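PDB 2PFE: alkaline serine protease from Thermobifida fusca, which probably cleaves peptide bonds inside proteins as a chymotrypsin-like serine endopeptidase of the S1 family, related to alpha-lytic protease. Local coordinates for residues Q89-V97 with C108-Q116. Numbering follows the deposited sequence.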
loop_
_atom_site.group_PDB
_atom_site.type_symbol
_atom_site.label_atom_id
_atom_site.label_comp_id
_atom_site.label_asym_id
_atom_site.label_seq_id
_atom_site.Cartn_x
_atom_site.Cartn_y
_atom_site.Cartn_z
ATOM N N GLN A 89 -12.697 6.097 -4.398
ATOM C CA GLN A 89 -14.057 5.771 -3.973
ATOM C C GLN A 89 -14.055 4.393 -3.308
ATOM O O GLN A 89 -13.720 3.383 -3.943
ATOM C CB GLN A 89 -15.013 5.786 -5.165
ATOM C CG GLN A 89 -16.425 5.338 -4.821
ATOM C CD GLN A 89 -17.281 5.095 -6.057
ATOM O OE1 GLN A 89 -18.284 5.777 -6.269
ATOM N NE2 GLN A 89 -16.888 4.125 -6.881
ATOM N N GLU A 90 -14.442 4.378 -2.035
ATOM C CA GLU A 90 -14.418 3.177 -1.191
ATOM C C GLU A 90 -15.408 2.134 -1.694
ATOM O O GLU A 90 -16.564 2.433 -1.953
ATOM C CB GLU A 90 -14.710 3.555 0.263
ATOM C CG GLU A 90 -14.590 2.422 1.266
ATOM C CD GLU A 90 -15.056 2.837 2.648
ATOM O OE1 GLU A 90 -15.149 4.061 2.912
ATOM O OE2 GLU A 90 -15.361 1.942 3.456
ATOM N N ALA A 91 -14.921 0.911 -1.854
ATOM C CA ALA A 91 -15.754 -0.209 -2.244
ATOM C C ALA A 91 -16.517 -0.738 -1.037
ATOM O O ALA A 91 -16.061 -0.616 0.094
ATOM C CB ALA A 91 -14.885 -1.307 -2.814
ATOM N N ALA A 92 -17.674 -1.340 -1.292
ATOM C CA ALA A 92 -18.496 -1.936 -0.259
ATOM C C ALA A 92 -17.966 -3.281 0.214
ATOM O O ALA A 92 -17.250 -3.989 -0.516
ATOM C CB ALA A 92 -19.913 -2.095 -0.758
ATOM N N THR A 93 -18.338 -3.629 1.444
ATOM C CA THR A 93 -18.119 -4.973 1.941
ATOM C C THR A 93 -18.762 -5.949 0.963
ATOM O O THR A 93 -19.875 -5.716 0.459
ATOM C CB THR A 93 -18.695 -5.113 3.352
ATOM O OG1 THR A 93 -17.990 -4.215 4.225
ATOM C CG2 THR A 93 -18.526 -6.539 3.884
ATOM N N GLY A 94 -18.023 -7.001 0.637
ATOM C CA GLY A 94 -18.460 -7.984 -0.340
ATOM C C GLY A 94 -17.915 -7.754 -1.746
ATOM O O GLY A 94 -18.027 -8.629 -2.611
ATOM N N SER A 95 -17.352 -6.571 -1.999
ATOM C CA SER A 95 -16.830 -6.247 -3.324
ATOM C C SER A 95 -15.584 -7.070 -3.659
ATOM O O SER A 95 -14.815 -7.428 -2.760
ATOM C CB SER A 95 -16.446 -4.768 -3.383
ATOM O OG SER A 95 -15.984 -4.420 -4.686
ATOM N N SER A 96 -15.360 -7.328 -4.940
ATOM C CA SER A 96 -14.062 -7.830 -5.369
ATOM C C SER A 96 -13.011 -6.752 -5.147
ATOM O O SER A 96 -13.308 -5.542 -5.139
ATOM C CB SER A 96 -14.120 -8.192 -6.856
ATOM O OG SER A 96 -14.473 -7.056 -7.616
ATOM N N VAL A 97 -11.766 -7.189 -5.001
ATOM C CA VAL A 97 -10.664 -6.271 -4.843
ATOM C C VAL A 97 -9.400 -7.022 -5.262
ATOM O O VAL A 97 -9.334 -8.256 -5.160
ATOM C CB VAL A 97 -10.596 -5.754 -3.380
ATOM C CG1 VAL A 97 -10.229 -6.884 -2.406
ATOM C CG2 VAL A 97 -9.655 -4.562 -3.229
ATOM N N CYS A 108 -6.138 -11.390 -6.318
ATOM C CA CYS A 108 -7.470 -10.871 -6.048
ATOM C C CYS A 108 -8.274 -11.666 -5.039
ATOM O O CYS A 108 -7.964 -12.808 -4.708
ATOM C CB CYS A 108 -8.268 -10.776 -7.343
ATOM S SG CYS A 108 -7.415 -9.847 -8.650
ATOM N N GLY A 109 -9.323 -11.036 -4.554
ATOM C CA GLY A 109 -10.178 -11.661 -3.585
ATOM C C GLY A 109 -11.389 -10.803 -3.350
ATOM O O GLY A 109 -11.784 -10.023 -4.202
ATOM N N THR A 110 -11.990 -10.978 -2.173
ATOM C CA THR A 110 -13.238 -10.303 -1.800
ATOM C C THR A 110 -13.014 -9.572 -0.477
ATOM O O THR A 110 -12.332 -10.096 0.420
ATOM C CB THR A 110 -14.411 -11.337 -1.676
ATOM O OG1 THR A 110 -14.629 -11.931 -2.968
ATOM C CG2 THR A 110 -15.703 -10.684 -1.245
ATOM N N ILE A 111 -13.611 -8.386 -0.334
ATOM C CA ILE A 111 -13.597 -7.640 0.918
ATOM C C ILE A 111 -14.613 -8.308 1.849
ATOM O O ILE A 111 -15.799 -8.401 1.516
ATOM C CB ILE A 111 -13.990 -6.168 0.679
ATOM C CG1 ILE A 111 -12.908 -5.471 -0.159
ATOM C CG2 ILE A 111 -14.215 -5.460 2.029
ATOM C CD1 ILE A 111 -13.215 -4.022 -0.578
ATOM N N GLN A 112 -14.152 -8.795 2.997
ATOM C CA GLN A 112 -15.016 -9.556 3.897
ATOM C C GLN A 112 -15.571 -8.764 5.062
ATOM O O GLN A 112 -16.735 -8.938 5.446
ATOM C CB GLN A 112 -14.260 -10.747 4.492
ATOM C CG GLN A 112 -13.917 -11.833 3.491
ATOM C CD GLN A 112 -13.629 -13.154 4.193
ATOM O OE1 GLN A 112 -12.957 -13.180 5.231
ATOM N NE2 GLN A 112 -14.160 -14.251 3.656
ATOM N N SER A 113 -14.725 -7.942 5.663
ATOM C CA SER A 113 -15.102 -7.223 6.877
ATOM C C SER A 113 -14.197 -6.033 7.110
ATOM O O SER A 113 -12.989 -6.136 6.963
ATOM C CB SER A 113 -15.054 -8.154 8.088
ATOM O OG SER A 113 -13.732 -8.522 8.395
ATOM N N LYS A 114 -14.792 -4.907 7.497
ATOM C CA LYS A 114 -14.060 -3.674 7.717
ATOM C C LYS A 114 -13.880 -3.404 9.206
ATOM O O LYS A 114 -14.503 -4.032 10.066
ATOM C CB LYS A 114 -14.778 -2.494 7.043
ATOM C CG LYS A 114 -14.868 -2.626 5.533
ATOM C CD LYS A 114 -15.576 -1.443 4.937
ATOM C CE LYS A 114 -15.618 -1.559 3.408
ATOM N NZ LYS A 114 -16.410 -0.488 2.726
ATOM N N ASN A 115 -13.017 -2.450 9.500
ATOM C CA ASN A 115 -12.792 -2.006 10.879
ATOM C C ASN A 115 -12.373 -3.140 11.820
ATOM O O ASN A 115 -12.866 -3.244 12.960
ATOM C CB ASN A 115 -13.983 -1.218 11.449
ATOM C CG ASN A 115 -13.560 -0.292 12.566
ATOM O OD1 ASN A 115 -12.391 0.130 12.623
ATOM N ND2 ASN A 115 -14.498 0.038 13.465
ATOM N N GLN A 116 -11.452 -3.974 11.341
ATOM C CA GLN A 116 -10.975 -5.126 12.081
ATOM C C GLN A 116 -9.699 -4.817 12.833
ATOM O O GLN A 116 -8.869 -4.029 12.353
ATOM C CB GLN A 116 -10.704 -6.293 11.131
ATOM C CG GLN A 116 -11.946 -6.754 10.434
ATOM C CD GLN A 116 -12.966 -7.287 11.395
ATOM O OE1 GLN A 116 -12.765 -8.325 12.020
ATOM N NE2 GLN A 116 -14.056 -6.553 11.555
HETATM O O HOH W 1 -17.604 -4.807 6.877
#
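Val-97 and Gly-109 form an antiparallel hydrogen-bonded pair, with Val-97 N giving to Gly-109 O at 2.9 Å and Gly-109 N to Val-97 O at 2.8 Å. Ser-96 and Thr-110 follow as a non-hydrogen-bonded pair. Beyond them Ile-111 is gripped twice: its N gives a nearly straight bond to Ser-95 O, and its O takes Gly-94 N at 2.8 Å. Gly-94 lies in the type II turn from Ala-92 to Ser-95, closed by Ser-95 N to Ala-92 O.

Ile-111 is the buried apolar centre. Its CG1 lies beside the backbone N (chi1 -67°) and meets Val-97 CG1 at 3.8 Å; the two side chains cross at about a right angle. CD1, at the end of the extended branch, reaches Ala-91 CB at 3.9 Å. CG2 rests near Thr-93 CA. Val-97 also packs on Trp-144, and Ile-111 on Thr-129.

Lys-114 reaches back over the loop with its chain extended past CG. Its CG and CD slide past Thr-93 OG1. NZ bonds to Ala-91 O at 2.7 Å, in the carbonyl plane, and makes a salt bridge to Glu-90 OE2 at 2.7 Å. That oxygen is met on its anti side, 27° out of the carboxylate plane. A water links Thr-93 OG1 to Lys-114 N. A methionine in place of Lys-114 would probably leave Glu-90 without this counter-charge and Ala-91 O without this donor.

Cys-108 SG is disulfide-bonded to Cys-98, tying the two strands together. Gln-112 and Ser-113 both face Arg-130 in a classic beta bulge. The arrangement is the open end of the 96-101/105-113 beta hairpin, with its lead-in loop, in a six-stranded barrel of the chymotrypsin-like fold.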